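Local coordinates for protein mariner Mos1 transposase (Drosophila mauritiana, PDB 4MDB) that cuts a mariner transposon out of DNA and pastes it elsewhere, using two divalent metal ions bound in an RNase H-like catalytic domain, at residues E37-F42 with K70-V75; R123-H128 with N147-P152; Y165-S170 with E192-K197. The protein carries 1 engineered substitution. All coordinates share one frame; numbering follows the deposited sequence.

Contact 1 of 3, residues E37-F42 with K70-V75; sequences EKWIFF and KTMLCV
K70 lays its chain from CG to NZ over one face of the W39 indole. Its CB lies near I40 O and 3.8 Å from F41 CD2; CG and CD then pass W39 CE3, and CE arrives 3.6 Å from the centroid of the six-membered ring, almost on the ring normal. NZ makes a cation-pi contact, 3.7 Å from the centroid of the five-membered ring and 24° off its normal. With CG set between the backbone N and carbonyl carbon (chi1 59°) and every later torsion extended, this straight chain carries CD, CE and NZ across the face of the indole. In the conformer described, one of two, M72 bends at its last torsion to lay CE over the opposite face, 3.4 Å from W39 CZ2; this contact, Met-aromatic through the more distant SD, is less certain. A broad, partly exposed indole suits two flexible, unbranched neighbours.

These residues belong to the neighbouring antiparallel strands 32-42 and 69-78 of the RNase H-like sheet, D36 of the metal site preceding E37. K38 and L73 form one hydrogen-bonded pair, I40 and T71 the next; T71 N reaches I40 O at 2.8 Å with an N-H...O angle of 169°. On the face shared by I40 and L73, I40 CD1 meets L73 CB at 4.0 Å and also nears CD2; apolar side chains suit this buried face, which helices 162-175 and 183-196 cover. E37 turns its methylene CG to C74 SG, 3.8 Å away, while its carboxylate leads off to a hydrogen bond between OE1 and H134.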
loop_
_atom_site.group_PDB
_atom_site.type_symbol
_atom_site.label_atom_id
_atom_site.label_comp_id
_atom_site.label_asym_id
_atom_site.label_seq_id
_atom_site.Cartn_x
_atom_site.Cartn_y
_atom_site.Cartn_z
ATOM N N GLU A 37 3.620 -1.508 5.021
ATOM C CA GLU A 37 4.747 -1.350 5.922
ATOM C C GLU A 37 5.937 -2.153 5.408
ATOM O O GLU A 37 5.777 -3.253 4.882
ATOM C CB GLU A 37 4.321 -1.879 7.304
ATOM C CG GLU A 37 3.189 -1.135 7.969
ATOM C CD GLU A 37 1.773 -1.721 7.728
ATOM O OE1 GLU A 37 0.840 -1.382 8.531
ATOM O OE2 GLU A 37 1.618 -2.499 6.746
ATOM N N LYS A 38 7.132 -1.638 5.607
ATOM C CA LYS A 38 8.402 -2.351 5.321
ATOM C C LYS A 38 9.485 -1.966 6.331
ATOM O O LYS A 38 9.616 -0.801 6.667
ATOM C CB LYS A 38 8.885 -1.975 3.921
ATOM C CG LYS A 38 10.243 -2.485 3.495
ATOM C CD LYS A 38 10.478 -2.262 2.025
ATOM C CE LYS A 38 11.857 -2.743 1.564
ATOM N NZ LYS A 38 12.026 -4.213 1.807
ATOM N N TRP A 39 10.276 -2.927 6.784
ATOM C CA TRP A 39 11.409 -2.637 7.627
ATOM C C TRP A 39 12.560 -2.059 6.833
ATOM O O TRP A 39 12.881 -2.543 5.757
ATOM C CB TRP A 39 11.907 -3.957 8.305
ATOM C CG TRP A 39 11.062 -4.579 9.375
ATOM C CD1 TRP A 39 10.424 -5.800 9.304
ATOM C CD2 TRP A 39 10.806 -4.056 10.684
ATOM N NE1 TRP A 39 9.776 -6.053 10.512
ATOM C CE2 TRP A 39 9.990 -5.005 11.369
ATOM C CE3 TRP A 39 11.161 -2.863 11.350
ATOM C CZ2 TRP A 39 9.560 -4.804 12.697
ATOM C CZ3 TRP A 39 10.702 -2.650 12.669
ATOM C CH2 TRP A 39 9.927 -3.628 13.327
ATOM N N ILE A 40 13.246 -1.069 7.409
ATOM C CA ILE A 40 14.449 -0.510 6.855
ATOM C C ILE A 40 15.485 -0.604 8.009
ATOM O O ILE A 40 15.165 -0.317 9.183
ATOM C CB ILE A 40 14.330 0.949 6.401
ATOM C CG1 ILE A 40 13.186 1.112 5.365
ATOM C CG2 ILE A 40 15.733 1.377 5.909
ATOM C CD1 ILE A 40 12.996 2.554 4.950
ATOM N N PHE A 41 16.661 -1.117 7.662
ATOM C CA PHE A 41 17.711 -1.481 8.625
ATOM C C PHE A 41 18.825 -0.416 8.667
ATOM O O PHE A 41 19.112 0.211 7.650
ATOM C CB PHE A 41 18.333 -2.848 8.271
ATOM C CG PHE A 41 17.322 -3.972 8.199
ATOM C CD1 PHE A 41 16.580 -4.193 7.030
ATOM C CD2 PHE A 41 17.068 -4.781 9.304
ATOM C CE1 PHE A 41 15.627 -5.220 6.967
ATOM C CE2 PHE A 41 16.123 -5.799 9.239
ATOM C CZ PHE A 41 15.397 -6.011 8.078
ATOM N N PHE A 42 19.431 -0.233 9.841
ATOM C CA PHE A 42 20.528 0.737 10.044
ATOM C C PHE A 42 21.354 0.372 11.272
ATOM O O PHE A 42 20.787 0.166 12.347
ATOM C CB PHE A 42 19.980 2.187 10.156
ATOM C CG PHE A 42 19.310 2.525 11.473
ATOM C CD1 PHE A 42 20.068 2.997 12.556
ATOM C CD2 PHE A 42 17.929 2.413 11.623
ATOM C CE1 PHE A 42 19.465 3.309 13.766
ATOM C CE2 PHE A 42 17.319 2.734 12.826
ATOM C CZ PHE A 42 18.090 3.186 13.893
ATOM N N LYS A 70 16.460 -1.477 13.342
ATOM C CA LYS A 70 15.549 -1.294 12.219
ATOM C C LYS A 70 14.399 -0.402 12.575
ATOM O O LYS A 70 13.960 -0.349 13.718
ATOM C CB LYS A 70 15.080 -2.642 11.723
ATOM C CG LYS A 70 14.373 -3.438 12.792
ATOM C CD LYS A 70 14.017 -4.843 12.343
ATOM C CE LYS A 70 13.204 -5.559 13.397
ATOM N NZ LYS A 70 12.540 -6.714 12.761
ATOM N N THR A 71 13.858 0.271 11.551
ATOM C CA THR A 71 12.747 1.166 11.680
ATOM C C THR A 71 11.703 0.740 10.623
ATOM O O THR A 71 12.044 0.332 9.552
ATOM C CB THR A 71 13.157 2.637 11.452
ATOM O OG1 THR A 71 12.010 3.476 11.395
ATOM C CG2 THR A 71 13.979 2.787 10.166
ATOM N N MET A 72 10.448 0.817 10.996
ATOM C CA MET A 72 9.394 0.482 10.080
ATOM C C MET A 72 8.963 1.725 9.313
ATOM O O MET A 72 8.602 2.762 9.879
ATOM C CB MET A 72 8.219 -0.080 10.836
ATOM C CG MET A 72 7.271 -0.839 9.950
ATOM S SD MET A 72 5.934 -1.664 10.821
ATOM C CE MET A 72 6.943 -2.832 11.706
ATOM N N LEU A 73 8.977 1.573 8.006
ATOM C CA LEU A 73 8.380 2.552 7.090
ATOM C C LEU A 73 6.934 2.144 6.920
ATOM O O LEU A 73 6.644 0.976 6.539
ATOM C CB LEU A 73 9.086 2.605 5.793
ATOM C CG LEU A 73 8.488 3.378 4.628
ATOM C CD1 LEU A 73 8.420 4.861 4.903
ATOM C CD2 LEU A 73 9.281 3.089 3.416
ATOM N N CYS A 74 6.040 3.122 7.064
ATOM C CA CYS A 74 4.603 2.940 6.813
ATOM C C CYS A 74 4.269 4.005 5.794
ATOM O O CYS A 74 4.407 5.181 6.089
ATOM C CB CYS A 74 3.825 3.169 8.058
ATOM S SG CYS A 74 4.398 2.166 9.483
ATOM N N VAL A 75 3.822 3.619 4.620
ATOM C CA VAL A 75 3.630 4.658 3.604
ATOM C C VAL A 75 2.340 4.407 2.853
ATOM O O VAL A 75 1.975 3.270 2.566
ATOM C CB VAL A 75 4.862 4.694 2.632
ATOM C CG1 VAL A 75 5.111 3.316 2.009
ATOM C CG2 VAL A 75 4.691 5.650 1.490
#

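Contact 2 of 3, residues R123-H128 with N147-P152; sequences RVIFLH and NWEVLP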
loop_
_atom_site.group_PDB
_atom_site.type_symbol
_atom_site.label_atom_id
_atom_site.label_comp_id
_atom_site.label_asym_id
_atom_site.label_seq_id
_atom_site.Cartn_x
_atom_site.Cartn_y
_atom_site.Cartn_z
ATOM N N ARG A 123 -14.874 9.544 -3.599
ATOM C CA ARG A 123 -14.671 8.645 -2.477
ATOM C C ARG A 123 -13.383 7.861 -2.613
ATOM O O ARG A 123 -13.068 7.343 -3.680
ATOM C CB ARG A 123 -15.859 7.678 -2.418
ATOM C CG ARG A 123 -15.859 6.778 -1.233
ATOM C CD ARG A 123 -16.998 5.799 -1.270
ATOM N NE ARG A 123 -17.069 5.056 0.002
ATOM C CZ ARG A 123 -17.846 3.988 0.216
ATOM N NH1 ARG A 123 -18.595 3.459 -0.766
ATOM N NH2 ARG A 123 -17.879 3.387 1.403
ATOM N N VAL A 124 -12.662 7.815 -1.522
ATOM C CA VAL A 124 -11.408 7.082 -1.436
ATOM C C VAL A 124 -11.723 5.597 -1.543
ATOM O O VAL A 124 -12.607 5.078 -0.835
ATOM C CB VAL A 124 -10.634 7.382 -0.167
ATOM C CG1 VAL A 124 -9.469 6.383 -0.019
ATOM C CG2 VAL A 124 -10.244 8.876 -0.143
ATOM N N ILE A 125 -10.931 4.884 -2.346
ATOM C CA ILE A 125 -10.942 3.475 -2.369
ATOM C C ILE A 125 -9.602 3.042 -1.722
ATOM O O ILE A 125 -8.569 3.290 -2.310
ATOM C CB ILE A 125 -11.096 2.909 -3.778
ATOM C CG1 ILE A 125 -12.448 3.316 -4.359
ATOM C CG2 ILE A 125 -10.893 1.387 -3.820
ATOM C CD1 ILE A 125 -12.635 2.967 -5.803
ATOM N N PHE A 126 -9.632 2.269 -0.673
ATOM C CA PHE A 126 -8.428 2.012 0.119
ATOM C C PHE A 126 -8.005 0.581 -0.076
ATOM O O PHE A 126 -8.792 -0.358 0.131
ATOM C CB PHE A 126 -8.696 2.275 1.603
ATOM C CG PHE A 126 -7.489 2.382 2.475
ATOM C CD1 PHE A 126 -6.526 3.298 2.227
ATOM C CD2 PHE A 126 -7.359 1.566 3.600
ATOM C CE1 PHE A 126 -5.451 3.470 3.069
ATOM C CE2 PHE A 126 -6.257 1.713 4.439
ATOM C CZ PHE A 126 -5.322 2.693 4.142
ATOM N N LEU A 127 -6.746 0.413 -0.436
ATOM C CA LEU A 127 -6.178 -0.919 -0.637
ATOM C C LEU A 127 -5.035 -1.143 0.293
ATOM O O LEU A 127 -3.957 -0.497 0.173
ATOM C CB LEU A 127 -5.771 -1.119 -2.100
ATOM C CG LEU A 127 -5.046 -2.433 -2.508
ATOM C CD1 LEU A 127 -6.017 -3.565 -2.253
ATOM C CD2 LEU A 127 -4.729 -2.274 -3.974
ATOM N N HIS A 128 -5.292 -2.022 1.252
ATOM C CA HIS A 128 -4.239 -2.447 2.175
ATOM C C HIS A 128 -4.343 -3.926 2.413
ATOM O O HIS A 128 -5.354 -4.524 2.143
ATOM C CB HIS A 128 -4.244 -1.615 3.515
ATOM C CG HIS A 128 -5.425 -1.786 4.392
ATOM N ND1 HIS A 128 -5.460 -1.268 5.673
ATOM C CD2 HIS A 128 -6.643 -2.350 4.193
ATOM C CE1 HIS A 128 -6.620 -1.549 6.233
ATOM N NE2 HIS A 128 -7.361 -2.192 5.359
ATOM N N ASN A 147 -15.201 6.512 5.888
ATOM C CA ASN A 147 -16.046 6.019 4.804
ATOM C C ASN A 147 -15.303 5.877 3.496
ATOM O O ASN A 147 -15.749 6.245 2.418
ATOM C CB ASN A 147 -17.301 6.823 4.657
ATOM C CG ASN A 147 -18.445 5.945 4.166
ATOM O OD1 ASN A 147 -18.861 6.036 3.043
ATOM N ND2 ASN A 147 -18.824 5.034 4.940
ATOM N N TRP A 148 -14.133 5.298 3.617
ATOM C CA TRP A 148 -13.382 4.803 2.489
ATOM C C TRP A 148 -13.893 3.439 2.163
ATOM O O TRP A 148 -14.155 2.614 3.062
ATOM C CB TRP A 148 -11.910 4.760 2.857
ATOM C CG TRP A 148 -11.286 6.134 3.228
ATOM C CD1 TRP A 148 -11.863 7.416 3.069
ATOM C CD2 TRP A 148 -9.996 6.365 3.785
ATOM N NE1 TRP A 148 -11.015 8.344 3.494
ATOM C CE2 TRP A 148 -9.857 7.757 3.948
ATOM C CE3 TRP A 148 -8.935 5.532 4.147
ATOM C CZ2 TRP A 148 -8.698 8.345 4.435
ATOM C CZ3 TRP A 148 -7.753 6.149 4.690
ATOM C CH2 TRP A 148 -7.672 7.532 4.834
ATOM N N GLU A 149 -13.965 3.176 0.887
ATOM C CA GLU A 149 -14.299 1.842 0.432
ATOM C C GLU A 149 -13.066 0.948 0.553
ATOM O O GLU A 149 -12.051 1.225 -0.086
ATOM C CB GLU A 149 -14.749 1.940 -1.016
ATOM C CG GLU A 149 -15.301 0.595 -1.389
ATOM C CD GLU A 149 -15.606 0.418 -2.841
ATOM O OE1 GLU A 149 -15.820 -0.808 -3.172
ATOM O OE2 GLU A 149 -15.594 1.409 -3.609
ATOM N N VAL A 150 -13.172 -0.144 1.312
ATOM C CA VAL A 150 -12.062 -1.041 1.518
ATOM C C VAL A 150 -12.114 -2.165 0.471
ATOM O O VAL A 150 -13.089 -2.927 0.357
ATOM C CB VAL A 150 -12.045 -1.564 2.943
ATOM C CG1 VAL A 150 -10.896 -2.536 3.148
ATOM C CG2 VAL A 150 -11.922 -0.394 3.885
ATOM N N LEU A 151 -11.095 -2.205 -0.354
ATOM C CA LEU A 151 -11.010 -3.183 -1.416
ATOM C C LEU A 151 -10.628 -4.533 -0.837
ATOM O O LEU A 151 -9.873 -4.629 0.090
ATOM C CB LEU A 151 -9.971 -2.642 -2.435
ATOM C CG LEU A 151 -10.279 -2.632 -3.892
ATOM C CD1 LEU A 151 -11.614 -2.059 -4.372
ATOM C CD2 LEU A 151 -9.115 -2.128 -4.706
ATOM N N PRO A 152 -11.200 -5.624 -1.405
ATOM C CA PRO A 152 -10.816 -6.966 -1.028
ATOM C C PRO A 152 -9.364 -7.214 -1.401
ATOM O O PRO A 152 -8.899 -6.668 -2.386
ATOM C CB PRO A 152 -11.698 -7.849 -1.897
ATOM C CG PRO A 152 -12.302 -7.019 -2.873
ATOM C CD PRO A 152 -12.248 -5.576 -2.414
HETATM O O HOH W 1 -14.014 8.851 0.932
HETATM O O HOH W 2 -8.094 -3.038 1.161
#
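Strands 125-127 and 149-150 run parallel at the edge of the RNase H-like sheet, joined through helices 132-135 and 137-146 in a beta-alpha-beta crossover. V124 and W148 meet just before the paired strands: V124 CB lies over the indole, 3.7 Å from the centroid of its five-membered ring, its CG1 anti to the backbone N (chi1 169°) and over the same face. Farther along the indole, W148 CE3 sits above one face of the F126 ring, 3.8 Å from F126 CD1, with the F126 ring and the indole's six-membered ring inclined at 49°. Such broad rings fill the layer between sheet and helices 96-113 and 137-146. On the other face of the sheet, I125 CG2 packs 3.6 Å from L151 CD1, against helix 6-25. The backbone bond from F126 N to E149 O is 2.7 Å long and nearly straight.

R123, extended, brings NE to 3.0 Å from N147 O; the oxygen lies in the guanidinium plane, but NE stands above the carbonyl plane. E149 CB covers the guanidinium centre, while its carboxylate forms a salt bridge with R22. R123 thus donates a charged N-H to the carbonyl of N147, just past helix 137-146, and probably polarises it.

Contact 3 of 3, residues Y165-S170 with E192-K197; sequences YHLFAS and EWFAAK
W193 pushes the far edge of its indole against L167 and S170, its six-membered ring bridging the gap between two helices of the catalytic domain. Helices 162-175 and 183-196 both pack on one side of the RNase H-like sheet, and helix 162-175 carries D164, the last aspartate of the DDD motif, one residue before Y165. The axes of the two short segments pass no closer than 12.5 Å, at 128° between their directions, so long side chains must span the space. Tryptophan does so: its CG is anti to the backbone N (chi1 -175°), which sends the ring across to helix 162-175, and CZ3 comes within 3.8 Å of L167 CD1, a methyl lying in the plane of the indole at its edge. The same methyl approaches the edge of the F194 ring at CE1, 4.3 Å away. Leucine suits the place because CD1 alone reaches the edges of both rings while CD2 packs on V75 of strand 69-78.

S170, partly exposed, is small enough to let the indole edge come close: S170 CB is 3.8 Å from W193 CZ2. K197, just past the end of helix 183-196, returns across the gap with its chain bent at chi2 (-64°), passing CE over a face of the W193 indole. Its ammonium group also makes a cation-pi contact with F201 of helix 199-207. S170 OG, anti to the backbone N, accepts a hydrogen bond from K197 NZ at 3.1 Å, and the same oxygen lies 3.4 Å from W193 CZ2.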
loop_
_atom_site.group_PDB
_atom_site.type_symbol
_atom_site.label_atom_id
_atom_site.label_comp_id
_atom_site.label_asym_id
_atom_site.label_seq_id
_atom_site.Cartn_x
_atom_site.Cartn_y
_atom_site.Cartn_z
ATOM N N TYR A 165 4.734 -4.910 -5.233
ATOM C CA TYR A 165 5.296 -5.207 -6.559
ATOM C C TYR A 165 5.865 -4.046 -7.337
ATOM O O TYR A 165 6.687 -4.259 -8.240
ATOM C CB TYR A 165 4.242 -5.899 -7.428
ATOM C CG TYR A 165 3.039 -5.051 -7.902
ATOM C CD1 TYR A 165 3.178 -4.060 -8.858
ATOM C CD2 TYR A 165 1.762 -5.269 -7.403
ATOM C CE1 TYR A 165 2.119 -3.300 -9.282
ATOM C CE2 TYR A 165 0.688 -4.546 -7.844
ATOM C CZ TYR A 165 0.841 -3.537 -8.778
ATOM O OH TYR A 165 -0.193 -2.743 -9.286
ATOM N N HIS A 166 5.518 -2.821 -6.944
ATOM C CA HIS A 166 6.004 -1.624 -7.554
ATOM C C HIS A 166 6.880 -0.771 -6.656
ATOM O O HIS A 166 8.048 -0.598 -6.939
ATOM C CB HIS A 166 4.843 -0.821 -8.130
ATOM C CG HIS A 166 5.259 0.269 -9.028
ATOM N ND1 HIS A 166 5.675 0.056 -10.314
ATOM C CD2 HIS A 166 5.359 1.613 -8.816
ATOM C CE1 HIS A 166 5.966 1.209 -10.888
ATOM N NE2 HIS A 166 5.836 2.163 -9.988
ATOM N N LEU A 167 6.333 -0.209 -5.595
ATOM C CA LEU A 167 7.017 0.817 -4.823
ATOM C C LEU A 167 8.222 0.256 -4.090
ATOM O O LEU A 167 9.367 0.754 -4.284
ATOM C CB LEU A 167 6.042 1.476 -3.838
ATOM C CG LEU A 167 6.711 2.596 -3.017
ATOM C CD1 LEU A 167 6.967 3.771 -3.914
ATOM C CD2 LEU A 167 5.804 3.040 -1.897
ATOM N N PHE A 168 8.009 -0.754 -3.280
ATOM C CA PHE A 168 9.099 -1.362 -2.449
ATOM C C PHE A 168 10.028 -2.206 -3.329
ATOM O O PHE A 168 11.198 -2.315 -3.005
ATOM C CB PHE A 168 8.538 -2.213 -1.372
ATOM C CG PHE A 168 7.806 -1.461 -0.268
ATOM C CD1 PHE A 168 8.047 -0.067 0.019
ATOM C CD2 PHE A 168 6.867 -2.100 0.454
ATOM C CE1 PHE A 168 7.364 0.548 1.017
ATOM C CE2 PHE A 168 6.159 -1.477 1.446
ATOM C CZ PHE A 168 6.430 -0.114 1.755
ATOM N N ALA A 169 9.564 -2.751 -4.440
ATOM C CA ALA A 169 10.398 -3.458 -5.441
ATOM C C ALA A 169 11.490 -2.505 -5.950
ATOM O O ALA A 169 12.690 -2.788 -5.854
ATOM C CB ALA A 169 9.548 -3.960 -6.587
ATOM N N SER A 170 11.093 -1.314 -6.358
ATOM C CA SER A 170 12.041 -0.251 -6.820
ATOM C C SER A 170 12.909 0.214 -5.668
ATOM O O SER A 170 14.135 0.359 -5.823
ATOM C CB SER A 170 11.260 0.953 -7.318
ATOM O OG SER A 170 12.126 1.872 -7.935
ATOM N N GLU A 192 13.976 12.338 -0.401
ATOM C CA GLU A 192 14.586 12.558 -1.719
ATOM C C GLU A 192 14.168 11.523 -2.775
ATOM O O GLU A 192 13.938 11.852 -3.923
ATOM C CB GLU A 192 16.128 12.558 -1.694
ATOM C CG GLU A 192 16.832 13.690 -0.978
ATOM C CD GLU A 192 18.351 13.576 -1.111
ATOM O OE1 GLU A 192 18.843 13.388 -2.258
ATOM O OE2 GLU A 192 19.055 13.665 -0.073
ATOM N N TRP A 193 14.087 10.273 -2.342
ATOM C CA TRP A 193 13.871 9.157 -3.229
ATOM C C TRP A 193 12.425 9.264 -3.696
ATOM O O TRP A 193 12.140 9.154 -4.877
ATOM C CB TRP A 193 14.135 7.801 -2.502
ATOM C CG TRP A 193 14.022 6.587 -3.451
ATOM C CD1 TRP A 193 14.995 6.085 -4.299
ATOM C CD2 TRP A 193 12.849 5.784 -3.693
ATOM N NE1 TRP A 193 14.485 5.049 -5.034
ATOM C CE2 TRP A 193 13.173 4.853 -4.691
ATOM C CE3 TRP A 193 11.553 5.806 -3.192
ATOM C CZ2 TRP A 193 12.256 3.875 -5.142
ATOM C CZ3 TRP A 193 10.628 4.880 -3.704
ATOM C CH2 TRP A 193 11.006 3.928 -4.617
ATOM N N PHE A 194 11.524 9.503 -2.774
ATOM C CA PHE A 194 10.096 9.661 -3.176
ATOM C C PHE A 194 9.903 10.808 -4.178
ATOM O O PHE A 194 9.175 10.720 -5.169
ATOM C CB PHE A 194 9.176 9.865 -1.963
ATOM C CG PHE A 194 8.973 8.634 -1.083
ATOM C CD1 PHE A 194 8.773 7.361 -1.633
ATOM C CD2 PHE A 194 8.864 8.779 0.278
ATOM C CE1 PHE A 194 8.555 6.279 -0.799
ATOM C CE2 PHE A 194 8.659 7.683 1.131
ATOM C CZ PHE A 194 8.490 6.449 0.585
ATOM N N ALA A 195 10.640 11.886 -3.955
ATOM C CA ALA A 195 10.372 13.138 -4.669
ATOM C C ALA A 195 11.021 13.114 -6.024
ATOM O O ALA A 195 10.563 13.771 -6.975
ATOM C CB ALA A 195 10.925 14.275 -3.839
ATOM N N ALA A 196 12.043 12.292 -6.148
ATOM C CA ALA A 196 12.780 12.137 -7.391
ATOM C C ALA A 196 12.068 11.298 -8.455
ATOM O O ALA A 196 12.390 11.382 -9.629
ATOM C CB ALA A 196 14.182 11.583 -7.139
ATOM N N LYS A 197 11.121 10.458 -8.030
ATOM C CA LYS A 197 10.294 9.708 -8.960
ATOM C C LYS A 197 9.298 10.643 -9.546
ATOM O O LYS A 197 8.635 11.356 -8.789
ATOM C CB LYS A 197 9.464 8.646 -8.182
ATOM C CG LYS A 197 10.360 7.586 -7.590
ATOM C CD LYS A 197 11.074 6.775 -8.636
ATOM C CE LYS A 197 11.601 5.483 -8.013
ATOM N NZ LYS A 197 12.517 4.764 -8.930
#

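In the fold
Contacts 1 and 2 share one sheet, where strands 32-42 and 125-127 are neighbours; their centres are 23 Å apart and their nearest atoms about 7 Å. Contact 3 lies in the helical layer and touches contact 1 directly: F168 CG packs 3.6 Å from K38 CD, and F168 CZ lies 3.7 Å from V75 CG1. Each contact adjoins one metal-binding aspartate in the chain: D36 precedes 37-42, D129 follows 123-128 and D164 precedes 165-170. These aspartates hold two magnesium ions and contact raltegravir. The nearest magnesium is about 4 Å from the side chain of E37, 8 Å from that of H128 and 9 Å from that of L167.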